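Local coordinates for terminal oxygenase component of carbazole 1,9a-dioxygenase (Nocardioides aromaticivorans, PDB 3GCF), which probably adds both atoms of molecular oxygen to carbazole at a mononuclear iron fed with electrons through a Rieske [2Fe-2S] cluster, at residues Met192-Trp198 with Gly332-Asp337; Thr187-Phe191 with Phe206-Phe210; Thr283-Phe289 with Tyr300-Arg306. All blocks are in the same frame, centred on the assembly; numbering follows the deposited sequence.

Contact 1: residues Met192-Trp198 with Gly332-Asp337; sequences MHRNSPW and GFNDDD. With FE2 (Fe (II) ion), chain P.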
loop_
_atom_site.group_PDB
_atom_site.type_symbol
_atom_site.label_atom_id
_atom_site.label_comp_id
_atom_site.label_asym_id
_atom_site.label_seq_id
_atom_site.Cartn_x
_atom_site.Cartn_y
_atom_site.Cartn_z
ATOM N N MET A 192 -18.710 -2.799 -25.333
ATOM C CA MET A 192 -18.774 -2.019 -24.098
ATOM C C MET A 192 -19.000 -0.521 -24.293
ATOM O O MET A 192 -19.332 0.182 -23.339
ATOM C CB MET A 192 -17.495 -2.221 -23.275
ATOM C CG MET A 192 -16.335 -1.320 -23.689
ATOM S SD MET A 192 -14.878 -1.461 -22.622
ATOM C CE MET A 192 -15.476 -0.671 -21.142
ATOM N N HIS A 193 -18.826 -0.029 -25.518
ATOM C CA HIS A 193 -19.016 1.399 -25.795
ATOM C C HIS A 193 -20.412 1.744 -26.311
ATOM O O HIS A 193 -20.729 2.920 -26.504
ATOM C CB HIS A 193 -18.010 1.885 -26.847
ATOM C CG HIS A 193 -16.581 1.822 -26.411
ATOM N ND1 HIS A 193 -16.122 2.444 -25.271
ATOM C CD2 HIS A 193 -15.497 1.250 -26.989
ATOM C CE1 HIS A 193 -14.818 2.260 -25.166
ATOM N NE2 HIS A 193 -14.413 1.540 -26.197
ATOM N N ARG A 194 -21.234 0.724 -26.541
ATOM C CA ARG A 194 -22.576 0.906 -27.098
ATOM C C ARG A 194 -23.441 1.989 -26.458
ATOM O O ARG A 194 -24.279 2.595 -27.134
ATOM C CB ARG A 194 -23.338 -0.431 -27.078
ATOM C CG ARG A 194 -23.706 -0.919 -25.683
ATOM C CD ARG A 194 -24.278 -2.332 -25.704
ATOM N NE ARG A 194 -24.697 -2.758 -24.373
ATOM C CZ ARG A 194 -23.867 -3.060 -23.382
ATOM N NH1 ARG A 194 -22.553 -2.999 -23.564
ATOM N NH2 ARG A 194 -24.353 -3.397 -22.196
ATOM N N ASN A 195 -23.252 2.236 -25.167
ATOM C CA ASN A 195 -24.058 3.241 -24.475
ATOM C C ASN A 195 -23.370 4.586 -24.256
ATOM O O ASN A 195 -23.892 5.442 -23.548
ATOM C CB ASN A 195 -24.548 2.683 -23.132
ATOM C CG ASN A 195 -25.573 1.570 -23.304
ATOM O OD1 ASN A 195 -25.561 0.578 -22.569
ATOM N ND2 ASN A 195 -26.468 1.733 -24.271
ATOM N N SER A 196 -22.202 4.776 -24.854
ATOM C CA SER A 196 -21.501 6.048 -24.721
ATOM C C SER A 196 -22.359 7.132 -25.359
ATOM O O SER A 196 -22.915 6.929 -26.442
ATOM C CB SER A 196 -20.152 6.004 -25.442
ATOM O OG SER A 196 -19.618 7.311 -25.606
ATOM N N PRO A 197 -22.493 8.291 -24.692
ATOM C CA PRO A 197 -23.301 9.384 -25.247
ATOM C C PRO A 197 -22.761 9.890 -26.589
ATOM O O PRO A 197 -23.453 10.606 -27.315
ATOM C CB PRO A 197 -23.255 10.454 -24.145
ATOM C CG PRO A 197 -21.966 10.158 -23.421
ATOM C CD PRO A 197 -21.966 8.646 -23.362
ATOM N N TRP A 198 -21.529 9.514 -26.922
ATOM C CA TRP A 198 -20.937 9.933 -28.188
ATOM C C TRP A 198 -21.575 9.195 -29.369
ATOM O O TRP A 198 -21.603 9.713 -30.486
ATOM C CB TRP A 198 -19.422 9.694 -28.181
ATOM C CG TRP A 198 -18.733 10.199 -29.425
ATOM C CD1 TRP A 198 -18.056 9.451 -30.350
ATOM C CD2 TRP A 198 -18.669 11.558 -29.885
ATOM N NE1 TRP A 198 -17.577 10.257 -31.351
ATOM C CE2 TRP A 198 -17.936 11.555 -31.093
ATOM C CE3 TRP A 198 -19.160 12.780 -29.393
ATOM C CZ2 TRP A 198 -17.681 12.726 -31.823
ATOM C CZ3 TRP A 198 -18.907 13.951 -30.119
ATOM C CH2 TRP A 198 -18.175 13.911 -31.320
ATOM N N GLY A 332 -15.832 11.243 -23.266
ATOM C CA GLY A 332 -17.158 10.664 -23.419
ATOM C C GLY A 332 -17.215 9.289 -24.057
ATOM O O GLY A 332 -18.111 8.496 -23.755
ATOM N N PHE A 333 -16.277 9.002 -24.952
ATOM C CA PHE A 333 -16.255 7.703 -25.602
ATOM C C PHE A 333 -15.189 6.790 -25.005
ATOM O O PHE A 333 -15.481 5.657 -24.623
ATOM C CB PHE A 333 -15.994 7.846 -27.107
ATOM C CG PHE A 333 -16.056 6.537 -27.854
ATOM C CD1 PHE A 333 -17.271 6.044 -28.330
ATOM C CD2 PHE A 333 -14.904 5.769 -28.036
ATOM C CE1 PHE A 333 -17.340 4.805 -28.973
ATOM C CE2 PHE A 333 -14.960 4.527 -28.678
ATOM C CZ PHE A 333 -16.183 4.043 -29.147
ATOM N N ASN A 334 -13.960 7.296 -24.905
ATOM C CA ASN A 334 -12.839 6.503 -24.411
ATOM C C ASN A 334 -12.629 6.305 -22.908
ATOM O O ASN A 334 -11.878 5.408 -22.516
ATOM C CB ASN A 334 -11.538 7.027 -25.019
ATOM C CG ASN A 334 -11.398 6.688 -26.493
ATOM O OD1 ASN A 334 -11.305 7.576 -27.331
ATOM N ND2 ASN A 334 -11.377 5.391 -26.812
ATOM N N ASP A 335 -13.261 7.110 -22.060
ATOM C CA ASP A 335 -13.053 6.940 -20.624
ATOM C C ASP A 335 -13.252 5.498 -20.158
ATOM O O ASP A 335 -12.485 5.007 -19.327
ATOM C CB ASP A 335 -13.964 7.873 -19.816
ATOM C CG ASP A 335 -13.435 9.294 -19.761
ATOM O OD1 ASP A 335 -12.250 9.513 -20.102
ATOM O OD2 ASP A 335 -14.201 10.194 -19.363
ATOM N N ASP A 336 -14.260 4.815 -20.694
ATOM C CA ASP A 336 -14.512 3.427 -20.305
ATOM C C ASP A 336 -13.347 2.500 -20.610
ATOM O O ASP A 336 -13.181 1.479 -19.948
ATOM C CB ASP A 336 -15.769 2.882 -20.986
ATOM C CG ASP A 336 -17.043 3.462 -20.407
ATOM O OD1 ASP A 336 -17.080 3.697 -19.181
ATOM O OD2 ASP A 336 -18.009 3.672 -21.170
ATOM N N ASP A 337 -12.546 2.839 -21.616
ATOM C CA ASP A 337 -11.404 2.003 -21.966
ATOM C C ASP A 337 -10.398 1.953 -20.823
ATOM O O ASP A 337 -9.650 0.985 -20.693
ATOM C CB ASP A 337 -10.708 2.521 -23.233
ATOM C CG ASP A 337 -11.455 2.156 -24.506
ATOM O OD1 ASP A 337 -11.905 0.998 -24.619
ATOM O OD2 ASP A 337 -11.577 3.019 -25.402
HETATM FE FE FE2 P . -12.353 1.220 -26.627
HETATM O O HOH W 1 -17.842 4.094 -23.743
HETATM O O HOH W 2 -12.268 2.211 -28.450
HETATM O O HOH W 3 -10.396 0.903 -27.013
#
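His-193 and Asp-337 meet through the iron(II) ion that both bind. NE2 of His-193 lies 2.1 Å from the iron, and Asp-337 chelates it with OD1 at 2.1 Å and OD2 at 2.3 Å; the imidazole and carboxylate planes stand 84° apart. His-189 completes the protein ligands, giving the facial triad of two histidines and one carboxylate of Rieske oxygenases, and waters 2 and 3 fill out the sphere. Asn-334 steadies the carboxylate from the second shell, its ND2 reaching Asp-337 OD2 at 2.8 Å with the acceptor in the amide plane.

Packing is close round the His-193 ring. Phe-333, its CG anti to the backbone nitrogen (chi1 -176°), lays its ring over one face, with CZ 3.5 Å from His-193 CG and the two planes inclined by 31°, while Met-192 CG sits over the opposite face. In the ring plane, ND1 donates to water 1, which also lies near Phe-333 O and Asp-336 OD2; Asp-336 OD1 is hydrogen-bonded to Trp-339 NE1.

The contact is looser toward the exposed Pro-197, whose CD comes no nearer than 3.9 Å to Gly-332 O. Beside it, Ser-196 OG donates to Gly-332 O at 2.7 Å from above the carbonyl plane and, as N-cap, accepts from Trp-198 N. The two segments thus join helix 197-201 to helix 335-350, with Trp-198 against helix 311-331 and Asn-334 against strand 298-307.

Contact 2: residues Thr187-Phe191 with Phe206-Phe210; sequences TTHIF and FPYGF. With FE2 (Fe (II) ion), chain P.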
loop_
_atom_site.group_PDB
_atom_site.type_symbol
_atom_site.label_atom_id
_atom_site.label_comp_id
_atom_site.label_asym_id
_atom_site.label_seq_id
_atom_site.Cartn_x
_atom_site.Cartn_y
_atom_site.Cartn_z
ATOM N N THR A 187 -11.187 -5.520 -32.112
ATOM C CA THR A 187 -12.377 -5.237 -32.911
ATOM C C THR A 187 -13.749 -5.639 -32.360
ATOM O O THR A 187 -14.775 -5.302 -32.957
ATOM C CB THR A 187 -12.232 -5.818 -34.341
ATOM O OG1 THR A 187 -12.280 -7.246 -34.289
ATOM C CG2 THR A 187 -10.902 -5.393 -34.953
ATOM N N THR A 188 -13.786 -6.348 -31.235
ATOM C CA THR A 188 -15.075 -6.724 -30.661
ATOM C C THR A 188 -15.310 -6.146 -29.260
ATOM O O THR A 188 -16.402 -6.276 -28.711
ATOM C CB THR A 188 -15.268 -8.264 -30.627
ATOM O OG1 THR A 188 -14.253 -8.872 -29.817
ATOM C CG2 THR A 188 -15.199 -8.831 -32.036
ATOM N N HIS A 189 -14.304 -5.492 -28.685
ATOM C CA HIS A 189 -14.474 -4.908 -27.359
ATOM C C HIS A 189 -15.418 -3.700 -27.424
ATOM O O HIS A 189 -15.919 -3.241 -26.394
ATOM C CB HIS A 189 -13.124 -4.447 -26.782
ATOM C CG HIS A 189 -12.793 -3.017 -27.090
ATOM N ND1 HIS A 189 -12.333 -2.604 -28.323
ATOM C CD2 HIS A 189 -12.904 -1.895 -26.337
ATOM C CE1 HIS A 189 -12.174 -1.291 -28.315
ATOM N NE2 HIS A 189 -12.514 -0.838 -27.121
ATOM N N ILE A 190 -15.661 -3.187 -28.630
ATOM C CA ILE A 190 -16.506 -2.008 -28.789
ATOM C C ILE A 190 -17.924 -2.203 -28.280
ATOM O O ILE A 190 -18.703 -1.248 -28.179
ATOM C CB ILE A 190 -16.532 -1.518 -30.256
ATOM C CG1 ILE A 190 -17.143 -2.576 -31.172
ATOM C CG2 ILE A 190 -15.106 -1.154 -30.692
ATOM C CD1 ILE A 190 -17.156 -2.164 -32.643
ATOM N N PHE A 191 -18.244 -3.448 -27.955
ATOM C CA PHE A 191 -19.541 -3.799 -27.394
ATOM C C PHE A 191 -19.753 -2.916 -26.155
ATOM O O PHE A 191 -20.822 -2.335 -25.970
ATOM C CB PHE A 191 -19.523 -5.282 -26.991
ATOM C CG PHE A 191 -20.700 -5.716 -26.158
ATOM C CD1 PHE A 191 -21.984 -5.741 -26.692
ATOM C CD2 PHE A 191 -20.515 -6.128 -24.838
ATOM C CE1 PHE A 191 -23.072 -6.173 -25.926
ATOM C CE2 PHE A 191 -21.600 -6.564 -24.058
ATOM C CZ PHE A 191 -22.878 -6.585 -24.605
ATOM N N PHE A 206 -22.849 2.701 -35.170
ATOM C CA PHE A 206 -21.788 1.990 -34.471
ATOM C C PHE A 206 -22.165 0.566 -34.107
ATOM O O PHE A 206 -23.088 0.339 -33.326
ATOM C CB PHE A 206 -21.410 2.776 -33.214
ATOM C CG PHE A 206 -20.028 2.493 -32.715
ATOM C CD1 PHE A 206 -18.916 2.844 -33.476
ATOM C CD2 PHE A 206 -19.832 1.884 -31.482
ATOM C CE1 PHE A 206 -17.629 2.591 -33.014
ATOM C CE2 PHE A 206 -18.545 1.627 -31.012
ATOM C CZ PHE A 206 -17.445 1.982 -31.777
ATOM N N PRO A 207 -21.436 -0.415 -34.655
ATOM C CA PRO A 207 -21.719 -1.823 -34.375
ATOM C C PRO A 207 -21.213 -2.292 -33.014
ATOM O O PRO A 207 -20.437 -1.599 -32.359
ATOM C CB PRO A 207 -21.033 -2.537 -35.532
ATOM C CG PRO A 207 -19.796 -1.714 -35.718
ATOM C CD PRO A 207 -20.315 -0.281 -35.606
ATOM N N TYR A 208 -21.672 -3.469 -32.593
ATOM C CA TYR A 208 -21.255 -4.048 -31.325
ATOM C C TYR A 208 -19.907 -4.743 -31.493
ATOM O O TYR A 208 -19.238 -5.077 -30.514
ATOM C CB TYR A 208 -22.292 -5.059 -30.824
ATOM C CG TYR A 208 -23.626 -4.443 -30.476
ATOM C CD1 TYR A 208 -23.695 -3.230 -29.793
ATOM C CD2 TYR A 208 -24.820 -5.078 -30.811
ATOM C CE1 TYR A 208 -24.916 -2.661 -29.450
ATOM C CE2 TYR A 208 -26.055 -4.513 -30.472
ATOM C CZ TYR A 208 -26.091 -3.302 -29.792
ATOM O OH TYR A 208 -27.293 -2.716 -29.474
ATOM N N GLY A 209 -19.520 -4.960 -32.746
ATOM C CA GLY A 209 -18.253 -5.605 -33.030
ATOM C C GLY A 209 -18.008 -5.819 -34.514
ATOM O O GLY A 209 -18.927 -5.707 -35.326
ATOM N N PHE A 210 -16.758 -6.107 -34.864
ATOM C CA PHE A 210 -16.368 -6.376 -36.247
ATOM C C PHE A 210 -15.759 -7.774 -36.257
ATOM O O PHE A 210 -14.823 -8.050 -35.509
ATOM C CB PHE A 210 -15.306 -5.383 -36.727
ATOM C CG PHE A 210 -15.807 -3.978 -36.886
ATOM C CD1 PHE A 210 -16.473 -3.590 -38.047
ATOM C CD2 PHE A 210 -15.591 -3.035 -35.887
ATOM C CE1 PHE A 210 -16.915 -2.279 -38.212
ATOM C CE2 PHE A 210 -16.029 -1.723 -36.040
ATOM C CZ PHE A 210 -16.693 -1.343 -37.208
HETATM FE FE FE2 P . -12.353 1.220 -26.627
HETATM O O HOH W 4 -20.853 -0.745 -29.616
HETATM O O HOH W 2 -12.268 2.211 -28.450
HETATM O O HOH W 3 -10.396 0.903 -27.013
#
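Ile-190 carries its CG1 between the backbone nitrogen and the carbonyl carbon (chi1 63°) and runs on extended, which drives CD1 into the bend of residues 206-210. There Ile-190 CD1 lies 3.3 Å from Pro-207 O and 3.6 Å from Phe-210 CE2, its chain crossing that of Phe-210 at about a right angle. A similar first torsion in Thr-187 (chi1 70°) aims its hydroxyl at the same phenylalanine: OG1 donates to Phe-210 O at 2.9 Å. The main chain answers in the other direction, Phe-210 N giving its hydrogen to Thr-187 O at 2.9 Å with an angle of 152°, so the two residues are clasped by a reciprocal pair of bonds. With a valine at Thr-187 the hydroxyl is gone, and Phe-210 O would probably lose this donor, leaving the main-chain bond as the one direct hydrogen bond between the segments.

Thr-187 thus ties the chain leading into the 3-10 segment at 189-191 to strand 209-212, an outer strand of a three-stranded antiparallel sheet in the catalytic domain. His-189 points away from that strand and binds the iron through NE2, its ND1 being held by Asp-186 O. Phe-206 packs obliquely on Ile-190, CE2 being 3.8 Å from Ile-190 CB, and its ring also meets Phe-333 at about a right angle. Water 4 spans the backbones, donating to Ile-190 O at 2.6 Å and to Pro-207 O at 2.9 Å. Farther out, Tyr-208 CB abuts the edge of the Phe-191 ring, 4.2 Å from CD1. Tyr-98 and the cluster ligand His-99 of a neighbouring subunit pack on His-189 and Thr-188, respectively, consistent with electron transfer between subunits.

Contact 3: residues Thr283-Phe289 with Tyr300-Arg306; sequences TLIQYEF and YFQVLQR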
loop_
_atom_site.group_PDB
_atom_site.type_symbol
_atom_site.label_atom_id
_atom_site.label_comp_id
_atom_site.label_asym_id
_atom_site.label_seq_id
_atom_site.Cartn_x
_atom_site.Cartn_y
_atom_site.Cartn_z
ATOM N N THR A 283 -14.255 13.320 -40.244
ATOM C CA THR A 283 -13.238 14.326 -40.558
ATOM C C THR A 283 -11.980 14.234 -39.702
ATOM O O THR A 283 -11.135 15.129 -39.742
ATOM C CB THR A 283 -13.781 15.749 -40.371
ATOM O OG1 THR A 283 -14.107 15.946 -38.990
ATOM C CG2 THR A 283 -15.029 15.974 -41.223
ATOM N N LEU A 284 -11.840 13.158 -38.937
ATOM C CA LEU A 284 -10.680 13.023 -38.065
ATOM C C LEU A 284 -10.079 11.627 -38.036
ATOM O O LEU A 284 -10.734 10.644 -38.380
ATOM C CB LEU A 284 -11.069 13.393 -36.627
ATOM C CG LEU A 284 -11.589 14.802 -36.340
ATOM C CD1 LEU A 284 -12.156 14.854 -34.928
ATOM C CD2 LEU A 284 -10.460 15.808 -36.511
ATOM N N ILE A 285 -8.823 11.558 -37.612
ATOM C CA ILE A 285 -8.132 10.293 -37.447
ATOM C C ILE A 285 -7.645 10.298 -35.992
ATOM O O ILE A 285 -7.173 11.323 -35.498
ATOM C CB ILE A 285 -6.936 10.164 -38.413
ATOM C CG1 ILE A 285 -7.455 9.952 -39.839
ATOM C CG2 ILE A 285 -6.036 8.994 -37.993
ATOM C CD1 ILE A 285 -6.356 9.799 -40.881
ATOM N N GLN A 286 -7.787 9.169 -35.303
ATOM C CA GLN A 286 -7.366 9.073 -33.908
ATOM C C GLN A 286 -6.152 8.178 -33.707
ATOM O O GLN A 286 -6.125 7.036 -34.155
ATOM C CB GLN A 286 -8.513 8.563 -33.024
ATOM C CG GLN A 286 -8.181 8.562 -31.522
ATOM C CD GLN A 286 -9.423 8.478 -30.635
ATOM O OE1 GLN A 286 -10.438 9.126 -30.908
ATOM N NE2 GLN A 286 -9.339 7.697 -29.559
ATOM N N TYR A 287 -5.148 8.711 -33.022
ATOM C CA TYR A 287 -3.930 7.966 -32.739
ATOM C C TYR A 287 -3.865 7.740 -31.237
ATOM O O TYR A 287 -4.317 8.578 -30.455
ATOM C CB TYR A 287 -2.700 8.765 -33.185
ATOM C CG TYR A 287 -2.602 8.987 -34.679
ATOM C CD1 TYR A 287 -2.167 7.967 -35.531
ATOM C CD2 TYR A 287 -2.956 10.213 -35.246
ATOM C CE1 TYR A 287 -2.085 8.167 -36.922
ATOM C CE2 TYR A 287 -2.878 10.424 -36.632
ATOM C CZ TYR A 287 -2.442 9.398 -37.460
ATOM O OH TYR A 287 -2.369 9.604 -38.822
ATOM N N GLU A 288 -3.309 6.606 -30.829
ATOM C CA GLU A 288 -3.181 6.309 -29.416
ATOM C C GLU A 288 -1.823 5.701 -29.125
ATOM O O GLU A 288 -1.325 4.867 -29.889
ATOM C CB GLU A 288 -4.284 5.347 -28.956
ATOM C CG GLU A 288 -5.703 5.828 -29.253
ATOM C CD GLU A 288 -6.758 5.105 -28.431
ATOM O OE1 GLU A 288 -6.557 3.921 -28.082
ATOM O OE2 GLU A 288 -7.801 5.726 -28.142
ATOM N N PHE A 289 -1.219 6.144 -28.026
ATOM C CA PHE A 289 0.075 5.630 -27.589
ATOM C C PHE A 289 -0.144 5.085 -26.182
ATOM O O PHE A 289 -1.005 5.576 -25.446
ATOM C CB PHE A 289 1.132 6.737 -27.543
ATOM C CG PHE A 289 1.377 7.412 -28.865
ATOM C CD1 PHE A 289 0.454 8.312 -29.388
ATOM C CD2 PHE A 289 2.549 7.172 -29.574
ATOM C CE1 PHE A 289 0.699 8.966 -30.597
ATOM C CE2 PHE A 289 2.803 7.822 -30.783
ATOM C CZ PHE A 289 1.879 8.720 -31.294
ATOM N N TYR A 300 -1.459 6.952 -21.374
ATOM C CA TYR A 300 -2.346 6.849 -22.521
ATOM C C TYR A 300 -2.464 8.194 -23.235
ATOM O O TYR A 300 -2.974 9.155 -22.670
ATOM C CB TYR A 300 -3.706 6.358 -22.011
ATOM C CG TYR A 300 -4.857 6.320 -22.996
ATOM C CD1 TYR A 300 -4.681 5.895 -24.314
ATOM C CD2 TYR A 300 -6.150 6.651 -22.576
ATOM C CE1 TYR A 300 -5.772 5.799 -25.191
ATOM C CE2 TYR A 300 -7.239 6.557 -23.434
ATOM C CZ TYR A 300 -7.049 6.131 -24.737
ATOM O OH TYR A 300 -8.142 6.044 -25.571
ATOM N N PHE A 301 -1.961 8.258 -24.467
ATOM C CA PHE A 301 -2.036 9.477 -25.274
ATOM C C PHE A 301 -3.139 9.296 -26.312
ATOM O O PHE A 301 -3.245 8.241 -26.934
ATOM C CB PHE A 301 -0.731 9.741 -26.050
ATOM C CG PHE A 301 0.431 10.198 -25.201
ATOM C CD1 PHE A 301 1.082 9.317 -24.342
ATOM C CD2 PHE A 301 0.911 11.504 -25.311
ATOM C CE1 PHE A 301 2.200 9.725 -23.605
ATOM C CE2 PHE A 301 2.032 11.930 -24.576
ATOM C CZ PHE A 301 2.679 11.035 -23.722
ATOM N N GLN A 302 -3.955 10.325 -26.499
ATOM C CA GLN A 302 -5.004 10.295 -27.502
ATOM C C GLN A 302 -4.735 11.531 -28.342
ATOM O O GLN A 302 -4.749 12.637 -27.814
ATOM C CB GLN A 302 -6.382 10.405 -26.861
ATOM C CG GLN A 302 -6.795 9.206 -26.044
ATOM C CD GLN A 302 -7.939 9.533 -25.119
ATOM O OE1 GLN A 302 -7.768 10.261 -24.143
ATOM N NE2 GLN A 302 -9.118 9.010 -25.424
ATOM N N VAL A 303 -4.487 11.351 -29.636
ATOM C CA VAL A 303 -4.194 12.484 -30.509
ATOM C C VAL A 303 -5.077 12.469 -31.743
ATOM O O VAL A 303 -5.115 11.487 -32.489
ATOM C CB VAL A 303 -2.714 12.477 -30.961
ATOM C CG1 VAL A 303 -2.357 13.812 -31.608
ATOM C CG2 VAL A 303 -1.805 12.207 -29.773
ATOM N N LEU A 304 -5.788 13.569 -31.957
ATOM C CA LEU A 304 -6.683 13.686 -33.096
ATOM C C LEU A 304 -6.021 14.468 -34.224
ATOM O O LEU A 304 -5.402 15.507 -33.995
ATOM C CB LEU A 304 -7.985 14.362 -32.661
ATOM C CG LEU A 304 -8.749 13.613 -31.559
ATOM C CD1 LEU A 304 -10.080 14.303 -31.303
ATOM C CD2 LEU A 304 -8.978 12.162 -31.967
ATOM N N GLN A 305 -6.154 13.954 -35.442
ATOM C CA GLN A 305 -5.560 14.571 -36.621
ATOM C C GLN A 305 -6.605 15.072 -37.607
ATOM O O GLN A 305 -7.474 14.323 -38.051
ATOM C CB GLN A 305 -4.645 13.572 -37.321
ATOM C CG GLN A 305 -4.057 14.057 -38.637
ATOM C CD GLN A 305 -3.141 13.020 -39.257
ATOM O OE1 GLN A 305 -3.540 11.875 -39.457
ATOM N NE2 GLN A 305 -1.911 13.410 -39.555
ATOM N N ARG A 306 -6.494 16.348 -37.955
ATOM C CA ARG A 306 -7.411 16.986 -38.885
ATOM C C ARG A 306 -6.649 17.584 -40.069
ATOM O O ARG A 306 -5.629 18.246 -39.891
ATOM C CB ARG A 306 -8.177 18.092 -38.155
ATOM C CG ARG A 306 -8.887 19.087 -39.061
ATOM C CD ARG A 306 -9.970 18.423 -39.885
ATOM N NE ARG A 306 -11.098 17.971 -39.077
ATOM C CZ ARG A 306 -11.954 18.785 -38.464
ATOM N NH1 ARG A 306 -11.803 20.098 -38.565
ATOM N NH2 ARG A 306 -12.975 18.290 -37.770
#
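Tyr-287 and Val-303 form a hydrogen-bonded pair in the antiparallel hairpin of strands 285-292 and 298-307, part of the large sheet of the Bet v 1-like catalytic domain. On the face they share, the Phe-289 ring leans across the opposite strand. Phe-289 CD1 settles 3.8 Å from Phe-301 CB, and CE1 reaches the flank of Val-303, whereas the Phe-301 ring itself leads away. Tyr-287 lies beside this cluster with the edge of its ring over the backbone at Val-303 O. Tyr-287 OH donates to Gln-305 OE1 at 2.6 Å from above the carbonyl plane, with ring and amide 73° apart. Phe-159 meets the Tyr-287 ring edge-to-face.

On the other face, Leu-304 CD2 fills the hollow along the extended Gln-286 chain, touching it from CB to OE1, the last at 3.5 Å. Glu-288 crosses Tyr-300 at the edge of its ring. The buried oxygen OE2 of Glu-288 is clamped from opposite faces of the carboxylate, by Tyr-300 OH at 2.6 Å and by Gln-286 NE2 at 2.9 Å, which would hold the group against rotation.

At the open end of the hairpin, Arg-306 bends at chi2 and chi3 (64° and 68°), curling round Leu-284 CD2, which nestles 3.4 Å from Arg-306 NE. The Arg-306 guanidinium also forms a salt bridge with Glu-320, and Thr-283 OG1 is hydrogen-bonded to Asp-281 OD2. Arg-306 grips Thr-283 side-on with two nitrogens, NE donating to Thr-283 O at 2.9 Å and NH2 to Thr-283 OG1, also at 2.9 Å.

All three contacts belong to the catalytic domain. Contacts 1 and 2, with centres about 12 Å apart, share the iron and interlock along the chain: 187-191 runs directly into 192-198, 206-210 follows, and 332-337 comes last. Contact 3 falls between these, its hairpin lying in the stretch that separates 206-210 from 332-337. Its centre is about 16 Å from that of contact 1 and 19 Å from that of contact 2. Asn-334 joins contact 1 to the hairpin, probably by a hydrogen bond to Gln-286, whereas contact 2 stays about 8 Å from contact 3 at the nearest atoms. Contact 1 thus links the iron site to the large sheet, and contacts 1 and 2 touch a neighbouring subunit.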